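Local coordinates for protein Rik1-associated factor 1 (Schizosaccharomyces pombe, PDB 4O9D) that is a WD-repeat subunit of the Clr4 methyltransferase complex, which helps establish heterochromatin by methylating histone H3, this chain being the subunit's beta-propeller domain, at residues F26-C35 with L47-N57; F375-Y384 with V396-Y406. All blocks are in the same frame, centred on the assembly; numbering follows the deposited sequence.

Interaction 1: F26-C35 with L47-N57; sequences FNETSGDTVC and LGSTAQDGAYN
The carbonyl oxygen of Gly48 takes two backbone N-H groups at once, Val34 N at 3.0 Å and Cys35 N at 3.1 Å. Val34 N comes in within the carbonyl plane and Cys35 N lies tilted from it. This shared acceptor marks a classic beta bulge, in which the register between strands 33-38 and 44-49 slips by one residue after the Thr33-Ser49 pair. Gly48 N returns a nearly straight bond of 3.0 Å to Cys35 O, and any side chain at Gly48 would press against Cys35 SG.

Beyond the bulge, side chains add to the backbone pairing. Thr50 OG1, turned between its own N and carbonyl carbon (chi1 65°), receives Asp32 N at 3.1 Å and 175°, while Thr50 N donates to Asp32 O. The methyl branch, CG2, lies against Val34 CG1 at 3.7 Å, the two side chains crossing at about a right angle. A valine in place of Thr50 would probably leave Asp32 N without its acceptor and weaken the hold on the incoming loop. Next to it, Ser49 OG donates to Ser30 O at 2.8 Å, tying down the 27-32 loop two residues before Asp32; Ser30 OG itself bonds Leu59 O. At the far end Leu47 CD1 touches the Phe26 ring obliquely, 3.9 Å from CD2.

Strand 33-38 is the edge strand of this blade and 44-49 the next one in; Ser49 pairs onward with Asn61, Cys35 packs on Ile92 and Leu95 of strand 87-97 in the following blade, and Phe26, on strand 21-26, belongs to the preceding blade.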
# COMPACT_ATOMS: atom_id res chain seq x y z
N PHE A 26 8.81 -5.45 -17.51
CA PHE A 26 10.04 -5.68 -16.78
C PHE A 26 9.94 -6.94 -15.93
O PHE A 26 8.92 -7.16 -15.27
CB PHE A 26 10.31 -4.43 -15.91
CG PHE A 26 11.52 -4.55 -15.02
CD1 PHE A 26 12.79 -4.27 -15.51
CD2 PHE A 26 11.38 -4.86 -13.67
CE1 PHE A 26 13.91 -4.35 -14.69
CE2 PHE A 26 12.50 -4.95 -12.84
CZ PHE A 26 13.76 -4.69 -13.35
N ASN A 27 10.98 -7.77 -15.95
CA ASN A 27 11.09 -8.93 -15.06
C ASN A 27 12.55 -9.31 -14.86
O ASN A 27 13.05 -10.22 -15.52
CB ASN A 27 10.34 -10.17 -15.60
CG ASN A 27 10.32 -11.34 -14.60
OD1 ASN A 27 11.16 -11.41 -13.69
ND2 ASN A 27 9.37 -12.26 -14.75
N GLU A 28 13.23 -8.60 -13.98
CA GLU A 28 14.57 -8.97 -13.54
C GLU A 28 14.40 -9.31 -12.10
O GLU A 28 15.36 -9.42 -11.33
CB GLU A 28 15.52 -7.79 -13.66
CG GLU A 28 15.68 -7.35 -15.09
CD GLU A 28 16.06 -8.52 -15.98
OE1 GLU A 28 16.90 -9.34 -15.53
OE2 GLU A 28 15.52 -8.61 -17.11
N THR A 29 13.14 -9.49 -11.77
CA THR A 29 12.70 -9.44 -10.41
C THR A 29 13.01 -10.73 -9.71
O THR A 29 12.59 -11.80 -10.16
CB THR A 29 11.19 -9.18 -10.34
OG1 THR A 29 10.92 -7.85 -10.79
CG2 THR A 29 10.68 -9.36 -8.93
N SER A 30 13.79 -10.61 -8.64
CA SER A 30 13.85 -11.65 -7.64
C SER A 30 12.63 -11.44 -6.75
O SER A 30 12.48 -10.38 -6.13
CB SER A 30 15.15 -11.53 -6.84
OG SER A 30 15.30 -10.24 -6.28
N GLY A 31 11.74 -12.43 -6.73
CA GLY A 31 10.52 -12.36 -5.95
C GLY A 31 9.31 -11.82 -6.72
O GLY A 31 9.32 -11.70 -7.94
N ASP A 32 8.26 -11.51 -5.97
CA ASP A 32 7.07 -10.93 -6.52
C ASP A 32 7.06 -9.45 -6.20
O ASP A 32 7.31 -9.07 -5.07
CB ASP A 32 5.83 -11.58 -5.89
CG ASP A 32 5.62 -13.01 -6.35
OD1 ASP A 32 6.09 -13.35 -7.45
OD2 ASP A 32 4.97 -13.78 -5.61
N THR A 33 6.76 -8.61 -7.19
CA THR A 33 6.65 -7.19 -6.91
C THR A 33 5.36 -6.92 -6.13
O THR A 33 4.25 -7.20 -6.62
CB THR A 33 6.72 -6.36 -8.18
OG1 THR A 33 7.95 -6.66 -8.86
CG2 THR A 33 6.69 -4.84 -7.86
N VAL A 34 5.54 -6.37 -4.93
CA VAL A 34 4.44 -6.08 -4.03
C VAL A 34 4.33 -4.62 -3.55
O VAL A 34 3.44 -4.32 -2.76
CB VAL A 34 4.49 -6.99 -2.80
CG1 VAL A 34 4.42 -8.45 -3.26
CG2 VAL A 34 5.76 -6.71 -1.95
N CYS A 35 5.20 -3.72 -4.00
CA CYS A 35 4.93 -2.28 -3.91
C CYS A 35 5.53 -1.50 -5.07
O CYS A 35 6.51 -1.92 -5.68
CB CYS A 35 5.42 -1.65 -2.59
SG CYS A 35 6.59 -2.59 -1.66
N LEU A 47 10.21 0.13 -7.49
CA LEU A 47 9.58 -1.18 -7.38
C LEU A 47 10.22 -1.96 -6.25
O LEU A 47 11.43 -2.11 -6.22
CB LEU A 47 9.80 -1.99 -8.67
CG LEU A 47 9.43 -1.35 -10.01
CD1 LEU A 47 9.89 -2.26 -11.17
CD2 LEU A 47 7.93 -1.08 -10.10
N GLY A 48 9.40 -2.47 -5.33
CA GLY A 48 9.88 -3.36 -4.30
C GLY A 48 9.26 -4.74 -4.40
O GLY A 48 8.05 -4.86 -4.58
N SER A 49 10.08 -5.77 -4.26
CA SER A 49 9.58 -7.14 -4.35
C SER A 49 9.97 -7.99 -3.16
O SER A 49 10.75 -7.56 -2.28
CB SER A 49 10.02 -7.81 -5.66
OG SER A 49 11.41 -7.77 -5.85
N THR A 50 9.44 -9.21 -3.12
CA THR A 50 9.69 -10.08 -1.98
C THR A 50 11.03 -10.82 -2.12
O THR A 50 11.67 -10.77 -3.16
CB THR A 50 8.56 -11.11 -1.80
OG1 THR A 50 8.52 -11.98 -2.93
CG2 THR A 50 7.19 -10.40 -1.67
N ALA A 51 11.44 -11.50 -1.06
CA ALA A 51 12.55 -12.43 -1.11
C ALA A 51 12.01 -13.69 -1.74
O ALA A 51 10.81 -13.94 -1.69
CB ALA A 51 13.02 -12.73 0.29
N GLN A 52 12.88 -14.50 -2.33
CA GLN A 52 12.49 -15.88 -2.59
C GLN A 52 13.52 -16.82 -1.97
O GLN A 52 14.69 -16.83 -2.33
CB GLN A 52 12.24 -16.15 -4.08
CG GLN A 52 10.85 -15.68 -4.54
CD GLN A 52 9.74 -15.95 -3.50
OE1 GLN A 52 9.77 -16.95 -2.78
NE2 GLN A 52 8.76 -15.04 -3.42
N ASP A 53 13.01 -17.61 -1.02
CA ASP A 53 13.81 -18.23 0.03
C ASP A 53 14.91 -19.20 -0.43
O ASP A 53 15.93 -19.35 0.24
CB ASP A 53 12.85 -18.94 1.00
CG ASP A 53 11.74 -18.02 1.50
OD1 ASP A 53 12.04 -16.84 1.80
OD2 ASP A 53 10.57 -18.45 1.57
N GLY A 54 14.70 -19.85 -1.57
CA GLY A 54 15.69 -20.77 -2.10
C GLY A 54 16.23 -20.35 -3.45
O GLY A 54 16.94 -21.11 -4.12
N ALA A 55 15.92 -19.12 -3.85
CA ALA A 55 16.12 -18.70 -5.24
C ALA A 55 17.34 -17.79 -5.45
O ALA A 55 17.75 -17.05 -4.55
CB ALA A 55 14.86 -18.01 -5.76
N TYR A 56 17.89 -17.88 -6.66
CA TYR A 56 19.02 -17.07 -7.08
C TYR A 56 18.54 -15.68 -7.48
O TYR A 56 17.60 -15.54 -8.28
CB TYR A 56 19.74 -17.74 -8.26
CG TYR A 56 20.90 -16.94 -8.85
CD1 TYR A 56 22.00 -16.59 -8.07
CD2 TYR A 56 20.90 -16.55 -10.18
CE1 TYR A 56 23.06 -15.86 -8.61
CE2 TYR A 56 21.95 -15.83 -10.73
CZ TYR A 56 23.03 -15.49 -9.94
OH TYR A 56 24.07 -14.76 -10.49
N ASN A 57 19.17 -14.65 -6.92
CA ASN A 57 18.78 -13.28 -7.23
C ASN A 57 19.97 -12.31 -7.25
O ASN A 57 20.24 -11.63 -6.26
CB ASN A 57 17.74 -12.81 -6.22
CG ASN A 57 18.26 -12.84 -4.79
OD1 ASN A 57 19.37 -13.30 -4.53
ND2 ASN A 57 17.45 -12.33 -3.86

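Interaction 2: F375-Y384 with V396-Y406; sequences FTEMNSAITY and VCCVGGDVNMY
Met378 fills the tightly packed heart of this contact, reaching from the loop between strands 371-377 and 382-387 into a pocket lined by Val396, Cys398, Asp402 and Asn404. Its SD lies against Val396 CG1, and the bend at the end of the methionine side chain (chi3 75°) carries CE to 3.6 Å from Cys398 SG and 3.5 Å from Asn404 ND2. Ile382 CD1 meets Val396 CG1 at 3.6 Å, the two chains converging on one side of that methyl. Beside this packing, Phe375 points its edge at the face of Tyr406 in a T-shaped pair, centroids 4.9 Å apart and planes at 66°, with Phe375 CE2 over the centre of the tyrosine ring. Tyr406 OH shares a 2.9 Å hydrogen bond with Thr376 OG1 and takes a weak one from Asn404 ND2, which helps fix the phenol's direction; the amide is held through OD1 by His25 ND1.

The solvent side is looser. Asn379 ND2 makes only a weak bond to Asp402 OD2, their amide and carboxylate planes 47° apart, and a water that accepts from Asn379 N donates to the same carboxylate oxygen at 2.6 Å. Even here the hairpin backbone stays firm: near the type II turn Cys398-Gly401, Val399 N is held by Ala381 O at 2.8 Å, almost in line with the carbonyl bond.

Strands 382-387 and 393-398 form an antiparallel hairpin, bulged between Ile382 and Tyr384, within the fourth WD repeat. Strand 403-407 extends their sheet to strand 21-26, while Phe375 and Thr376 pack on Val360 of strand 359-363 in the preceding blade.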
# COMPACT_ATOMS: atom_id res chain seq x y z
N PHE A 375 -9.36 -4.93 -18.60
CA PHE A 375 -8.32 -4.00 -19.03
C PHE A 375 -7.14 -4.76 -19.60
O PHE A 375 -6.61 -4.40 -20.65
CB PHE A 375 -7.82 -3.13 -17.87
CG PHE A 375 -6.71 -2.20 -18.27
CD1 PHE A 375 -6.96 -1.10 -19.07
CD2 PHE A 375 -5.40 -2.43 -17.85
CE1 PHE A 375 -5.92 -0.25 -19.45
CE2 PHE A 375 -4.35 -1.57 -18.22
CZ PHE A 375 -4.60 -0.50 -19.03
N THR A 376 -6.71 -5.79 -18.88
CA THR A 376 -5.58 -6.57 -19.33
C THR A 376 -5.59 -7.90 -18.64
O THR A 376 -6.40 -8.12 -17.74
CB THR A 376 -4.24 -5.82 -19.08
OG1 THR A 376 -3.19 -6.51 -19.75
CG2 THR A 376 -3.92 -5.71 -17.57
N GLU A 377 -4.76 -8.82 -19.13
CA GLU A 377 -4.60 -10.15 -18.57
C GLU A 377 -3.11 -10.45 -18.39
O GLU A 377 -2.31 -10.38 -19.35
CB GLU A 377 -5.22 -11.22 -19.46
CG GLU A 377 -4.82 -12.61 -18.98
CD GLU A 377 -5.58 -13.73 -19.64
OE1 GLU A 377 -6.37 -13.46 -20.56
OE2 GLU A 377 -5.38 -14.89 -19.22
N MET A 378 -2.72 -10.76 -17.16
CA MET A 378 -1.31 -11.08 -16.88
C MET A 378 -1.15 -12.60 -16.78
O MET A 378 -2.13 -13.33 -16.71
CB MET A 378 -0.83 -10.33 -15.61
CG MET A 378 -0.65 -8.79 -15.86
SD MET A 378 0.38 -7.97 -14.66
CE MET A 378 2.00 -8.53 -15.16
N ASN A 379 0.10 -13.08 -16.81
CA ASN A 379 0.38 -14.51 -16.92
C ASN A 379 0.05 -15.32 -15.68
O ASN A 379 -0.00 -16.54 -15.74
CB ASN A 379 1.86 -14.72 -17.25
CG ASN A 379 2.18 -14.49 -18.71
OD1 ASN A 379 1.40 -14.85 -19.59
ND2 ASN A 379 3.33 -13.86 -18.98
N SER A 380 -0.16 -14.66 -14.55
CA SER A 380 -0.46 -15.37 -13.32
C SER A 380 -1.26 -14.45 -12.36
O SER A 380 -1.57 -13.31 -12.72
CB SER A 380 0.85 -15.85 -12.68
OG SER A 380 0.62 -16.70 -11.57
N ALA A 381 -1.59 -14.93 -11.17
CA ALA A 381 -2.27 -14.11 -10.16
C ALA A 381 -1.62 -12.72 -9.95
O ALA A 381 -0.41 -12.60 -9.86
CB ALA A 381 -2.33 -14.85 -8.81
N ILE A 382 -2.45 -11.69 -9.88
CA ILE A 382 -2.00 -10.32 -9.66
C ILE A 382 -1.47 -10.16 -8.24
O ILE A 382 -2.09 -10.61 -7.29
CB ILE A 382 -3.18 -9.33 -9.87
CG1 ILE A 382 -3.68 -9.39 -11.32
CG2 ILE A 382 -2.78 -7.91 -9.50
CD1 ILE A 382 -2.60 -9.03 -12.33
N THR A 383 -0.32 -9.51 -8.09
CA THR A 383 0.21 -9.26 -6.74
C THR A 383 0.12 -7.79 -6.30
O THR A 383 0.14 -7.50 -5.10
CB THR A 383 1.67 -9.74 -6.57
OG1 THR A 383 2.52 -9.11 -7.54
CG2 THR A 383 1.77 -11.25 -6.70
N TYR A 384 0.00 -6.87 -7.26
CA TYR A 384 -0.11 -5.43 -6.95
C TYR A 384 -0.58 -4.68 -8.17
O TYR A 384 -0.33 -5.10 -9.29
CB TYR A 384 1.25 -4.84 -6.55
CG TYR A 384 1.15 -3.38 -6.16
CD1 TYR A 384 0.84 -3.03 -4.85
CD2 TYR A 384 1.31 -2.36 -7.08
CE1 TYR A 384 0.71 -1.73 -4.45
CE2 TYR A 384 1.17 -1.01 -6.69
CZ TYR A 384 0.88 -0.72 -5.36
OH TYR A 384 0.72 0.57 -4.89
N VAL A 396 0.96 -2.86 -13.11
CA VAL A 396 0.32 -4.08 -12.64
C VAL A 396 1.36 -5.20 -12.58
O VAL A 396 2.15 -5.35 -13.50
CB VAL A 396 -0.84 -4.46 -13.60
CG1 VAL A 396 -1.53 -5.73 -13.14
CG2 VAL A 396 -1.83 -3.30 -13.67
N CYS A 397 1.36 -5.96 -11.49
CA CYS A 397 2.37 -7.01 -11.27
C CYS A 397 1.70 -8.36 -10.99
O CYS A 397 0.59 -8.41 -10.47
CB CYS A 397 3.24 -6.67 -10.07
SG CYS A 397 3.74 -4.94 -9.92
N CYS A 398 2.40 -9.46 -11.28
CA CYS A 398 1.81 -10.78 -11.03
C CYS A 398 2.83 -11.74 -10.45
O CYS A 398 4.01 -11.44 -10.40
CB CYS A 398 1.18 -11.36 -12.31
SG CYS A 398 2.35 -11.80 -13.64
N VAL A 399 2.35 -12.87 -9.96
CA VAL A 399 3.22 -13.87 -9.39
C VAL A 399 4.28 -14.27 -10.41
O VAL A 399 3.95 -14.54 -11.55
CB VAL A 399 2.44 -15.11 -8.97
CG1 VAL A 399 3.40 -16.22 -8.56
CG2 VAL A 399 1.49 -14.75 -7.82
N GLY A 400 5.55 -14.29 -9.99
CA GLY A 400 6.63 -14.72 -10.86
C GLY A 400 7.47 -13.58 -11.40
O GLY A 400 8.32 -13.79 -12.27
N GLY A 401 7.22 -12.36 -10.92
CA GLY A 401 8.09 -11.24 -11.22
C GLY A 401 7.70 -10.32 -12.36
O GLY A 401 8.39 -9.32 -12.57
N ASP A 402 6.63 -10.61 -13.09
CA ASP A 402 6.21 -9.72 -14.17
C ASP A 402 5.75 -8.38 -13.63
O ASP A 402 4.97 -8.31 -12.70
CB ASP A 402 5.09 -10.32 -15.02
CG ASP A 402 5.61 -11.25 -16.11
OD1 ASP A 402 6.81 -11.14 -16.45
OD2 ASP A 402 4.84 -12.08 -16.62
N VAL A 403 6.23 -7.31 -14.25
CA VAL A 403 5.73 -5.96 -13.99
C VAL A 403 5.36 -5.29 -15.31
O VAL A 403 6.23 -5.01 -16.14
CB VAL A 403 6.80 -5.11 -13.25
CG1 VAL A 403 6.30 -3.67 -13.03
CG2 VAL A 403 7.12 -5.75 -11.94
N ASN A 404 4.06 -5.05 -15.51
CA ASN A 404 3.60 -4.32 -16.68
C ASN A 404 3.28 -2.86 -16.38
O ASN A 404 2.54 -2.56 -15.44
CB ASN A 404 2.37 -4.99 -17.31
CG ASN A 404 2.70 -6.34 -17.92
OD1 ASN A 404 3.86 -6.72 -18.02
ND2 ASN A 404 1.68 -7.07 -18.34
N MET A 405 3.84 -1.96 -17.18
CA MET A 405 3.54 -0.53 -17.08
C MET A 405 2.74 -0.02 -18.28
O MET A 405 3.16 -0.20 -19.44
CB MET A 405 4.83 0.30 -17.01
CG MET A 405 5.52 0.35 -15.66
SD MET A 405 6.14 2.03 -15.31
CE MET A 405 6.63 1.84 -13.61
N TYR A 406 1.61 0.64 -18.00
CA TYR A 406 0.77 1.23 -19.03
C TYR A 406 0.84 2.74 -18.94
O TYR A 406 0.88 3.29 -17.84
CB TYR A 406 -0.68 0.74 -18.89
CG TYR A 406 -0.77 -0.77 -18.88
CD1 TYR A 406 -0.47 -1.49 -17.73
CD2 TYR A 406 -1.14 -1.47 -20.03
CE1 TYR A 406 -0.53 -2.87 -17.72
CE2 TYR A 406 -1.21 -2.85 -20.03
CZ TYR A 406 -0.91 -3.54 -18.88
OH TYR A 406 -0.95 -4.91 -18.87
O HOH W 1 2.34 -11.50 -17.07

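From the N terminus, strand 21-26 joins the sheet that contains strands 382-387, 393-398 and 403-407, and the chain then passes into the next blade, where interaction 1 closes the 33-38/44-49 hairpin. Most of the propeller follows before interaction 2 closes the 382-387/393-398 hairpin and ties it to strand 371-377 of the blade before, so the two contacts are in series along the chain and neither nests nor crosses. They nevertheless meet in space, their centres about 13 Å apart: Thr33 O probably bonds Thr383 OG1, and Asp32 OD1 bonds Gly400 N. N-terminal and C-terminal parts of the chain thus share one blade and are stitched to its neighbour, helping to close the propeller ring.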